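Local coordinates for signal transduction protein TRAP (Staphylococcus aureus, PDB 4AE5) that probably acts, when phosphorylated, as a signal transduction regulator that switches on the agr system, toxin expression and biofilm formation in staphylococci, at residues F13-Q16 with I17-N21; D91-F94 with R95-G99; D122-A125 with Y126-F129; D128-S132 with D133-D137. All blocks are in the same frame, centred on the assembly; numbering follows the deposited sequence.

How the contacts relate
Contact 1 lies alone on helix 11-20. Its centre is about 33 Å from that of contact 2 and about 36 Å from that of contact 4, across the centre of the chain in both cases. Between them stands the closed antiparallel barrel of eight strands. Contacts 2, 3 and 4 follow later along the chain and cluster on one side, with centres 10 to 12 Å apart. Contacts 3 and 4 share Asp128 and Phe129 of helix 123-131. Contact 2 comes from the loop before strand 100-108. Its Phe94 and Phe97 pack on Phe129, so loop and helix meet through aromatic rings within the ABM domain.

Contact 1: F13-Q16 with I17-N21; sequences FLHQ and IKINN
Gln16 and Asn20 meet one turn apart on helix 11-20. The backbone oxygen Gln16 O accepts a hydrogen bond from Asn20 N at 2.9 Å. Beside this bond the two side chains converge, with their amide planes 49° apart. Gln16 starts anti to its own nitrogen, with CG beside the carbonyl carbon (chi1 -172°). A bend at chi2 then brings the amide round to Asn20.

Ile17 reaches back towards the start of the helix. Its CG1 branch lies beside the backbone N (chi1 -63°), and the chain extends from there. Ile17 CD1 therefore ends 4.2 Å from Phe13 CE2, approaching the ring obliquely. This is a loose apolar touch. The backbone bond beneath it, from Ile17 N to Phe13 O, is weak at 3.4 Å.

These pairs are the i to i+4 neighbours of an alpha helix, which follows strand 3-9 and packs on the outside of the barrel. Leu14 and Lys18 turn to the sheet, touching strands 27-30 and 35-41. Their backbones are joined by a bond from Lys18 N to Leu14 O of 3.1 Å. Ile17 rests on Leu47 of a loop, and Lys18 NZ forms a salt bridge with Glu64.

His15 and Ile19 make the pair one residue before Gln16 and Asn20. His15 O accepts from Ile19 N at 3.0 Å. The imidazole has Ile19 CG1 over one face, 3.4 Å from His15 CE1. Ile19 was modelled in two conformers, so this side-chain touch holds for one of them. The His15 ring also meets that of Tyr11.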
loop_
_atom_site.group_PDB
_atom_site.type_symbol
_atom_site.label_atom_id
_atom_site.label_comp_id
_atom_site.label_asym_id
_atom_site.label_seq_id
_atom_site.Cartn_x
_atom_site.Cartn_y
_atom_site.Cartn_z
ATOM N N PHE A 13 -10.704 17.646 5.225
ATOM C CA PHE A 13 -9.571 17.553 6.188
ATOM C C PHE A 13 -8.178 17.217 5.580
ATOM O O PHE A 13 -7.151 17.941 5.798
ATOM C CB PHE A 13 -9.910 16.602 7.341
ATOM C CG PHE A 13 -8.917 16.641 8.465
ATOM C CD1 PHE A 13 -8.914 17.672 9.378
ATOM C CD2 PHE A 13 -7.945 15.643 8.571
ATOM C CE1 PHE A 13 -7.956 17.733 10.389
ATOM C CE2 PHE A 13 -7.002 15.678 9.598
ATOM C CZ PHE A 13 -6.991 16.731 10.496
ATOM N N LEU A 14 -8.136 16.146 4.781
ATOM C CA LEU A 14 -6.888 15.762 4.180
ATOM C C LEU A 14 -6.442 16.699 3.078
ATOM O O LEU A 14 -5.209 16.863 2.879
ATOM C CB LEU A 14 -6.922 14.293 3.699
ATOM C CG LEU A 14 -7.263 13.202 4.692
ATOM C CD1 LEU A 14 -7.021 11.827 4.021
ATOM C CD2 LEU A 14 -6.495 13.364 5.988
ATOM N N HIS A 15 -7.395 17.252 2.307
ATOM C CA HIS A 15 -7.044 18.160 1.199
ATOM C C HIS A 15 -6.445 19.481 1.730
ATOM O O HIS A 15 -5.526 20.046 1.132
ATOM C CB HIS A 15 -8.259 18.421 0.327
ATOM C CG HIS A 15 -7.932 19.210 -0.897
ATOM N ND1 HIS A 15 -8.110 20.535 -0.980
ATOM C CD2 HIS A 15 -7.344 18.812 -2.075
ATOM C CE1 HIS A 15 -7.726 20.972 -2.180
ATOM N NE2 HIS A 15 -7.248 19.918 -2.863
ATOM N N GLN A 16 -6.916 19.930 2.890
ATOM C CA GLN A 16 -6.269 21.080 3.567
ATOM C C GLN A 16 -4.765 20.781 3.889
ATOM O O GLN A 16 -3.883 21.637 3.699
ATOM C CB GLN A 16 -7.044 21.456 4.854
ATOM C CG GLN A 16 -6.537 22.756 5.503
ATOM C CD GLN A 16 -6.921 23.907 4.633
ATOM O OE1 GLN A 16 -8.105 24.103 4.353
ATOM N NE2 GLN A 16 -5.937 24.643 4.142
ATOM N N ILE A 17 -4.460 19.560 4.372
ATOM C CA ILE A 17 -3.036 19.192 4.605
ATOM C C ILE A 17 -2.281 19.264 3.309
ATOM O O ILE A 17 -1.192 19.843 3.241
ATOM C CB ILE A 17 -2.847 17.839 5.365
ATOM C CG1 ILE A 17 -3.461 17.943 6.788
ATOM C CG2 ILE A 17 -1.367 17.400 5.361
ATOM C CD1 ILE A 17 -3.465 16.622 7.555
ATOM N N LYS A 18 -2.881 18.736 2.247
ATOM C CA LYS A 18 -2.234 18.764 0.958
ATOM C C LYS A 18 -1.797 20.171 0.508
ATOM O O LYS A 18 -0.630 20.416 0.097
ATOM C CB LYS A 18 -3.157 18.145 -0.073
ATOM C CG LYS A 18 -2.407 17.466 -1.183
ATOM C CD LYS A 18 -3.393 16.761 -2.077
ATOM C CE LYS A 18 -3.382 17.403 -3.448
ATOM N NZ LYS A 18 -2.102 17.140 -4.147
ATOM N N ILE A 19 -2.741 21.080 0.589
ATOM C CA ILE A 19 -2.551 22.431 0.043
ATOM C C ILE A 19 -1.721 23.334 0.973
ATOM O O ILE A 19 -1.047 24.260 0.507
ATOM C CB ILE A 19 -3.897 23.076 -0.328
ATOM C CG1 ILE A 19 -4.661 22.216 -1.335
ATOM C CG2 ILE A 19 -3.709 24.471 -0.912
ATOM C CD1 ILE A 19 -4.080 22.268 -2.736
ATOM N N ASN A 20 -1.772 23.056 2.266
ATOM C CA ASN A 20 -0.877 23.691 3.238
ATOM C C ASN A 20 0.580 23.314 3.094
ATOM O O ASN A 20 1.441 24.054 3.561
ATOM C CB ASN A 20 -1.314 23.425 4.705
ATOM C CG ASN A 20 -2.611 24.130 5.070
ATOM O OD1 ASN A 20 -3.072 24.053 6.231
ATOM N ND2 ASN A 20 -3.219 24.804 4.104
ATOM N N ASN A 21 0.881 22.199 2.434
ATOM C CA ASN A 21 2.260 21.661 2.432
ATOM C C ASN A 21 2.717 21.361 1.024
ATOM O O ASN A 21 2.974 20.205 0.694
ATOM C CB ASN A 21 2.316 20.393 3.297
ATOM C CG ASN A 21 2.061 20.676 4.766
ATOM O OD1 ASN A 21 0.987 20.347 5.341
ATOM N ND2 ASN A 21 3.017 21.318 5.380
#

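Contact 2: D91-F94 with R95-G99; sequences DDNF and RNFGG
Asp92 and Arg95 are joined twice, once by charge and once through the backbone. The salt bridge runs between Asp92 OD2 and Arg95 NH2, 2.8 Å apart. It is also a nearly straight hydrogen bond, with 168° at the hydrogen. The carboxylate oxygen lies at the edge of the guanidinium, close to its plane, and the N-H meets it nearly end-on to the C-O bond. The two flat groups are turned 52° against each other. Arg95 gets there by leaving the backbone with CG anti to N and bending at chi3 (-65°), which brings the guanidinium edge to Asp92.

Three backbone bonds wind the segment into 3-10 turns. Arg95 N donates to Asp92 O at 3.0 Å, Asn96 N to Asn93 O at 2.9 Å, and Phe97 N to Phe94 O at 3.0 Å. All three are i to i+3 bonds.

The packing is aromatic. The Phe97 ring takes Phe94 CA as an off-centre CH-pi contact, 4.2 Å from the ring centroid. The Asn93 side-chain amide stands at the edge of the same ring, nearly perpendicular to it. Phe94 points its own ring into the fold, edge-to-face with Tyr103, and touches Ile59 of strand 51-59.

The ion pair and the bond from Arg95 N to Asp92 O join the same two residues. Side chain and backbone thus tie the same i to i+3 step, while the neighbouring Phe94 is buried.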
loop_
_atom_site.group_PDB
_atom_site.type_symbol
_atom_site.label_atom_id
_atom_site.label_comp_id
_atom_site.label_asym_id
_atom_site.label_seq_id
_atom_site.Cartn_x
_atom_site.Cartn_y
_atom_site.Cartn_z
ATOM N N ASP A 91 8.385 -13.785 -7.082
ATOM C CA ASP A 91 8.797 -13.512 -8.442
ATOM C C ASP A 91 8.256 -12.190 -8.919
ATOM O O ASP A 91 7.108 -11.975 -8.917
ATOM C CB ASP A 91 8.389 -14.621 -9.433
ATOM C CG ASP A 91 9.119 -14.532 -10.787
ATOM O OD1 ASP A 91 9.699 -13.510 -11.128
ATOM O OD2 ASP A 91 9.077 -15.502 -11.534
ATOM N N ASP A 92 9.154 -11.331 -9.315
ATOM C CA ASP A 92 8.876 -10.032 -9.829
ATOM C C ASP A 92 8.036 -9.944 -11.100
ATOM O O ASP A 92 7.802 -8.854 -11.552
ATOM C CB ASP A 92 10.208 -9.311 -10.132
ATOM C CG ASP A 92 10.429 -8.188 -9.227
ATOM O OD1 ASP A 92 9.895 -8.335 -8.166
ATOM O OD2 ASP A 92 11.086 -7.174 -9.525
ATOM N N ASN A 93 7.632 -11.057 -11.665
ATOM C CA ASN A 93 7.063 -11.076 -13.018
ATOM C C ASN A 93 5.752 -10.304 -13.179
ATOM O O ASN A 93 5.423 -9.885 -14.245
ATOM C CB ASN A 93 6.866 -12.482 -13.535
ATOM C CG ASN A 93 6.434 -12.523 -14.982
ATOM O OD1 ASN A 93 6.938 -11.799 -15.800
ATOM N ND2 ASN A 93 5.494 -13.365 -15.287
ATOM N N PHE A 94 5.055 -10.143 -12.069
ATOM C CA PHE A 94 3.838 -9.365 -12.001
ATOM C C PHE A 94 4.021 -7.958 -12.506
ATOM O O PHE A 94 3.123 -7.366 -12.962
ATOM C CB PHE A 94 3.228 -9.396 -10.597
ATOM C CG PHE A 94 4.078 -8.802 -9.514
ATOM C CD1 PHE A 94 4.218 -7.453 -9.391
ATOM C CD2 PHE A 94 4.685 -9.602 -8.565
ATOM C CE1 PHE A 94 4.966 -6.901 -8.389
ATOM C CE2 PHE A 94 5.430 -9.054 -7.540
ATOM C CZ PHE A 94 5.569 -7.700 -7.458
ATOM N N ARG A 95 5.247 -7.473 -12.438
ATOM C CA ARG A 95 5.553 -6.159 -12.958
ATOM C C ARG A 95 5.240 -6.007 -14.458
ATOM O O ARG A 95 5.044 -4.901 -14.960
ATOM C CB ARG A 95 7.030 -5.931 -12.731
ATOM C CG ARG A 95 7.609 -4.676 -13.323
ATOM C CD ARG A 95 9.129 -4.931 -13.562
ATOM N NE ARG A 95 9.865 -5.139 -12.311
ATOM C CZ ARG A 95 10.793 -4.296 -11.799
ATOM N NH1 ARG A 95 11.111 -3.140 -12.387
ATOM N NH2 ARG A 95 11.403 -4.621 -10.663
ATOM N N ASN A 96 5.182 -7.123 -15.159
ATOM C CA ASN A 96 4.827 -7.075 -16.587
ATOM C C ASN A 96 3.358 -7.326 -16.919
ATOM O O ASN A 96 2.987 -7.283 -18.102
ATOM C CB ASN A 96 5.643 -8.091 -17.354
ATOM C CG ASN A 96 7.096 -7.816 -17.229
ATOM O OD1 ASN A 96 7.809 -8.667 -16.773
ATOM N ND2 ASN A 96 7.511 -6.579 -17.512
ATOM N N PHE A 97 2.542 -7.549 -15.909
ATOM C CA PHE A 97 1.094 -7.760 -16.143
ATOM C C PHE A 97 0.378 -6.491 -16.631
ATOM O O PHE A 97 0.720 -5.353 -16.291
ATOM C CB PHE A 97 0.449 -8.346 -14.862
ATOM C CG PHE A 97 0.710 -9.814 -14.621
ATOM C CD1 PHE A 97 1.909 -10.430 -14.981
ATOM C CD2 PHE A 97 -0.272 -10.595 -14.045
ATOM C CE1 PHE A 97 2.128 -11.781 -14.733
ATOM C CE2 PHE A 97 -0.062 -11.936 -13.797
ATOM C CZ PHE A 97 1.145 -12.518 -14.116
ATOM N N GLY A 98 -0.639 -6.677 -17.472
ATOM C CA GLY A 98 -1.335 -5.536 -18.070
ATOM C C GLY A 98 -1.788 -4.523 -17.032
ATOM O O GLY A 98 -2.294 -4.871 -15.951
ATOM N N GLY A 99 -1.416 -3.276 -17.266
ATOM C CA GLY A 99 -1.850 -2.191 -16.340
ATOM C C GLY A 99 -1.052 -1.983 -15.081
ATOM O O GLY A 99 -1.358 -1.061 -14.283
#

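Contact 3: D122-A125 with Y126-F129; sequences DRHA and YEDF
Arg123 and Glu127 cross obliquely on the first turns of helix 123-131. Glu127 OE1 sits over one face of the guanidinium, 3.1 Å from Arg123 NH2. No N-H points at it, so the salt bridge rests on charge alone. The carboxylate and guanidinium planes are 67° apart. Glu127 has CG beside its backbone N (chi1 -66°) and then runs out extended, which carries its carboxylate back over Arg123. The other oxygen, OE2, is hydrogen-bonded to Tyr161 OH, which probably helps to fix how the carboxylate is rotated.

His124 comes to the same oxygen from a different direction. Glu127 OE1 lies at the edge of its imidazole, near the ring plane. The distance from Glu127 OE1 to His124 ND1 is 4.4 Å, too long for a bond.

The helix begins here with Asp122 as N-cap. Asp122 OD1 accepts from Ala125 N at 2.9 Å, nearly end-on to its C-O bond. Regular i to i+4 bonds follow: Glu127 N donates to Arg123 O at 3.0 Å, and Asp128 N to His124 O at 2.9 Å. The helix succeeds strand 114-120 in an ABM domain. From strand 67-73 to strand 158-164, the order strand-helix-strand-strand-helix-strand fits a ferredoxin-like fold.

Tyr126 turns away from this charged group and lies under the helix against the sheet. It packs on Phe67, Cys69 and Ile71 of strand 67-73, and its OH is hydrogen-bonded to Glu159. Ala125 touches Phe120. Ala125 O accepts from Phe129 N at 3.1 Å.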
loop_
_atom_site.group_PDB
_atom_site.type_symbol
_atom_site.label_atom_id
_atom_site.label_comp_id
_atom_site.label_asym_id
_atom_site.label_seq_id
_atom_site.Cartn_x
_atom_site.Cartn_y
_atom_site.Cartn_z
ATOM N N ASP A 122 -6.143 1.006 -13.529
ATOM C CA ASP A 122 -7.510 1.151 -13.008
ATOM C C ASP A 122 -7.933 -0.036 -12.175
ATOM O O ASP A 122 -7.209 -0.993 -12.046
ATOM C CB ASP A 122 -8.546 1.401 -14.186
ATOM C CG ASP A 122 -8.589 0.269 -15.213
ATOM O OD1 ASP A 122 -8.283 -0.878 -14.918
ATOM O OD2 ASP A 122 -9.113 0.500 -16.358
ATOM N N ARG A 123 -9.150 -0.012 -11.660
ATOM C CA ARG A 123 -9.617 -1.060 -10.814
ATOM C C ARG A 123 -9.694 -2.354 -11.522
ATOM O O ARG A 123 -9.344 -3.383 -10.922
ATOM C CB ARG A 123 -11.011 -0.727 -10.288
ATOM C CG ARG A 123 -11.569 -1.810 -9.399
ATOM C CD ARG A 123 -12.944 -1.349 -8.980
ATOM N NE ARG A 123 -13.790 -2.482 -8.829
ATOM C CZ ARG A 123 -14.757 -2.783 -9.692
ATOM N NH1 ARG A 123 -14.982 -2.006 -10.746
ATOM N NH2 ARG A 123 -15.501 -3.852 -9.483
ATOM N N HIS A 124 -10.174 -2.342 -12.778
ATOM C CA HIS A 124 -10.311 -3.611 -13.469
ATOM C C HIS A 124 -8.971 -4.338 -13.616
ATOM O O HIS A 124 -8.922 -5.565 -13.538
ATOM C CB HIS A 124 -10.971 -3.476 -14.835
ATOM C CG HIS A 124 -12.465 -3.236 -14.782
ATOM N ND1 HIS A 124 -13.208 -3.447 -13.673
ATOM C CD2 HIS A 124 -13.362 -2.879 -15.791
ATOM C CE1 HIS A 124 -14.515 -3.198 -13.942
ATOM N NE2 HIS A 124 -14.603 -2.852 -15.241
ATOM N N ALA A 125 -7.917 -3.588 -13.940
ATOM C CA ALA A 125 -6.601 -4.174 -14.171
ATOM C C ALA A 125 -6.109 -4.890 -12.912
ATOM O O ALA A 125 -5.488 -5.944 -12.994
ATOM C CB ALA A 125 -5.598 -3.096 -14.576
ATOM N N TYR A 126 -6.351 -4.273 -11.773
ATOM C CA TYR A 126 -5.929 -4.874 -10.480
ATOM C C TYR A 126 -6.784 -6.159 -10.254
ATOM O O TYR A 126 -6.267 -7.187 -9.874
ATOM C CB TYR A 126 -6.055 -3.890 -9.324
ATOM C CG TYR A 126 -5.805 -4.621 -7.999
ATOM C CD1 TYR A 126 -4.514 -5.082 -7.684
ATOM C CD2 TYR A 126 -6.885 -4.976 -7.169
ATOM C CE1 TYR A 126 -4.284 -5.762 -6.481
ATOM C CE2 TYR A 126 -6.688 -5.696 -5.988
ATOM C CZ TYR A 126 -5.392 -6.077 -5.652
ATOM O OH TYR A 126 -5.211 -6.782 -4.508
ATOM N N GLU A 127 -8.087 -6.096 -10.473
ATOM C CA GLU A 127 -8.946 -7.259 -10.228
ATOM C C GLU A 127 -8.666 -8.422 -11.167
ATOM O O GLU A 127 -8.736 -9.554 -10.753
ATOM C CB GLU A 127 -10.435 -6.850 -10.281
ATOM C CG GLU A 127 -10.778 -5.923 -9.140
ATOM C CD GLU A 127 -12.237 -5.687 -8.914
ATOM O OE1 GLU A 127 -13.015 -5.690 -9.875
ATOM O OE2 GLU A 127 -12.587 -5.496 -7.718
ATOM N N ASP A 128 -8.251 -8.123 -12.397
ATOM C CA ASP A 128 -7.723 -9.172 -13.290
ATOM C C ASP A 128 -6.416 -9.821 -12.764
ATOM O O ASP A 128 -6.246 -11.026 -12.785
ATOM C CB ASP A 128 -7.558 -8.604 -14.686
ATOM C CG ASP A 128 -8.916 -8.308 -15.316
ATOM O OD1 ASP A 128 -9.891 -8.828 -14.745
ATOM O OD2 ASP A 128 -9.051 -7.474 -16.204
ATOM N N PHE A 129 -5.533 -8.993 -12.238
ATOM C CA PHE A 129 -4.272 -9.492 -11.710
ATOM C C PHE A 129 -4.564 -10.351 -10.457
ATOM O O PHE A 129 -3.984 -11.467 -10.207
ATOM C CB PHE A 129 -3.351 -8.281 -11.400
ATOM C CG PHE A 129 -2.222 -8.588 -10.418
ATOM C CD1 PHE A 129 -1.279 -9.523 -10.751
ATOM C CD2 PHE A 129 -2.098 -7.891 -9.193
ATOM C CE1 PHE A 129 -0.233 -9.837 -9.917
ATOM C CE2 PHE A 129 -1.012 -8.182 -8.341
ATOM C CZ PHE A 129 -0.096 -9.144 -8.718
#

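Contact 4: D128-S132 with D133-D137; sequences DFKQS and DAFND
Helix 123-131 breaks at Ser132, and helix 133-136 starts at once in a new direction, with Asn136 N donating to Ser132 O at 2.8 Å along an almost straight line. Ser132 is the N-cap. Ser132 OG accepts from Phe135 N at 3.2 Å. In turn Ser132 OG donates to Phe129 O at 2.6 Å, on a lone pair in the carbonyl plane. OG stands between the backbone N and the carbonyl carbon (chi1 62°), where it can serve both helices. Phe129 O also accepts from Ser132 N.

Phe135 fills the angle between the helices. Its ring stands edge-on to the face of Phe129 in an offset T-shaped pair. The centroids are 5.3 Å apart and the planes are 87° from each other. The nearest atoms are Phe129 CE2 and Phe135 CD2, at 3.4 Å. Phe135 CB lies over the Phe129 ring, 4.2 Å from its centroid.

One face of the Phe135 ring is covered by Lys130 CA, 4.0 Å from the centroid. Lys130 and Phe135 run side by side and point the same way. The lysine continues past the ring, and NZ forms a salt bridge with Glu159 and a hydrogen bond to Tyr161 OH.

At the outer side a water donates to both Gln131 O and Asp133 OD1. It bridges the end of the first helix and the first turn of the second.

The hydroxyl of Ser132 is both donor and acceptor. One hydroxyl thus links the last turn of helix 123-131 to the first turn of helix 133-136, adding to backbone bonds at both ends.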
loop_
_atom_site.group_PDB
_atom_site.type_symbol
_atom_site.label_atom_id
_atom_site.label_comp_id
_atom_site.label_asym_id
_atom_site.label_seq_id
_atom_site.Cartn_x
_atom_site.Cartn_y
_atom_site.Cartn_z
ATOM N N ASP A 128 -8.251 -8.123 -12.397
ATOM C CA ASP A 128 -7.723 -9.172 -13.290
ATOM C C ASP A 128 -6.416 -9.821 -12.764
ATOM O O ASP A 128 -6.246 -11.026 -12.785
ATOM C CB ASP A 128 -7.558 -8.604 -14.686
ATOM C CG ASP A 128 -8.916 -8.308 -15.316
ATOM O OD1 ASP A 128 -9.891 -8.828 -14.745
ATOM O OD2 ASP A 128 -9.051 -7.474 -16.204
ATOM N N PHE A 129 -5.533 -8.993 -12.238
ATOM C CA PHE A 129 -4.272 -9.492 -11.710
ATOM C C PHE A 129 -4.564 -10.351 -10.457
ATOM O O PHE A 129 -3.984 -11.467 -10.207
ATOM C CB PHE A 129 -3.351 -8.281 -11.400
ATOM C CG PHE A 129 -2.222 -8.588 -10.418
ATOM C CD1 PHE A 129 -1.279 -9.523 -10.751
ATOM C CD2 PHE A 129 -2.098 -7.891 -9.193
ATOM C CE1 PHE A 129 -0.233 -9.837 -9.917
ATOM C CE2 PHE A 129 -1.012 -8.182 -8.341
ATOM C CZ PHE A 129 -0.096 -9.144 -8.718
ATOM N N LYS A 130 -5.502 -9.876 -9.675
ATOM C CA LYS A 130 -5.832 -10.569 -8.450
ATOM C C LYS A 130 -6.314 -12.022 -8.683
ATOM O O LYS A 130 -6.204 -12.930 -7.818
ATOM C CB LYS A 130 -6.876 -9.714 -7.687
ATOM C CG LYS A 130 -7.605 -10.479 -6.605
ATOM C CD LYS A 130 -8.152 -9.540 -5.537
ATOM C CE LYS A 130 -9.108 -8.504 -6.008
ATOM N NZ LYS A 130 -10.200 -8.318 -4.916
ATOM N N GLN A 131 -6.911 -12.261 -9.828
ATOM C CA GLN A 131 -7.263 -13.630 -10.158
ATOM C C GLN A 131 -6.148 -14.512 -10.656
ATOM O O GLN A 131 -6.329 -15.738 -10.737
ATOM C CB GLN A 131 -8.379 -13.630 -11.206
ATOM C CG GLN A 131 -9.510 -12.699 -10.872
ATOM C CD GLN A 131 -10.479 -12.645 -11.999
ATOM O OE1 GLN A 131 -11.164 -13.625 -12.220
ATOM N NE2 GLN A 131 -10.563 -11.510 -12.720
ATOM N N SER A 132 -5.025 -13.961 -11.071
ATOM C CA SER A 132 -3.986 -14.780 -11.667
ATOM C C SER A 132 -3.368 -15.664 -10.561
ATOM O O SER A 132 -3.407 -15.307 -9.350
ATOM C CB SER A 132 -2.844 -13.895 -12.223
ATOM O OG SER A 132 -2.216 -13.135 -11.156
ATOM N N ASP A 133 -2.758 -16.752 -11.002
ATOM C CA ASP A 133 -1.827 -17.538 -10.164
ATOM C C ASP A 133 -0.760 -16.726 -9.495
ATOM O O ASP A 133 -0.538 -16.973 -8.305
ATOM C CB ASP A 133 -1.142 -18.711 -10.934
ATOM C CG ASP A 133 -2.104 -19.825 -11.273
ATOM O OD1 ASP A 133 -3.306 -19.805 -10.865
ATOM O OD2 ASP A 133 -1.658 -20.739 -11.984
ATOM N N ALA A 134 -0.115 -15.758 -10.198
ATOM C CA ALA A 134 0.971 -14.984 -9.590
ATOM C C ALA A 134 0.429 -14.268 -8.313
ATOM O O ALA A 134 1.122 -14.158 -7.263
ATOM C CB ALA A 134 1.571 -13.958 -10.548
ATOM N N PHE A 135 -0.811 -13.838 -8.361
ATOM C CA PHE A 135 -1.384 -13.233 -7.150
ATOM C C PHE A 135 -1.888 -14.277 -6.168
ATOM O O PHE A 135 -1.550 -14.211 -4.975
ATOM C CB PHE A 135 -2.494 -12.242 -7.496
ATOM C CG PHE A 135 -3.000 -11.451 -6.299
ATOM C CD1 PHE A 135 -3.889 -12.067 -5.383
ATOM C CD2 PHE A 135 -2.570 -10.157 -6.073
ATOM C CE1 PHE A 135 -4.395 -11.343 -4.287
ATOM C CE2 PHE A 135 -3.090 -9.397 -4.981
ATOM C CZ PHE A 135 -3.975 -10.025 -4.076
ATOM N N ASN A 136 -2.741 -15.176 -6.634
ATOM C CA ASN A 136 -3.370 -16.161 -5.749
ATOM C C ASN A 136 -2.402 -16.995 -4.971
ATOM O O ASN A 136 -2.666 -17.359 -3.809
ATOM C CB ASN A 136 -4.283 -17.089 -6.517
ATOM C CG ASN A 136 -5.699 -16.761 -6.337
ATOM O OD1 ASN A 136 -6.486 -16.755 -7.334
ATOM N ND2 ASN A 136 -6.083 -16.439 -5.075
ATOM N N ASP A 137 -1.247 -17.290 -5.580
ATOM C CA ASP A 137 -0.357 -18.203 -4.922
ATOM C C ASP A 137 0.608 -17.487 -3.969
ATOM O O ASP A 137 1.409 -18.169 -3.234
ATOM C CB ASP A 137 0.416 -19.036 -5.948
ATOM C CG ASP A 137 -0.465 -20.039 -6.682
ATOM O OD1 ASP A 137 -1.555 -20.452 -6.228
ATOM O OD2 ASP A 137 -0.072 -20.425 -7.791
HETATM O O HOH W 1 -5.977 -18.245 -11.405
#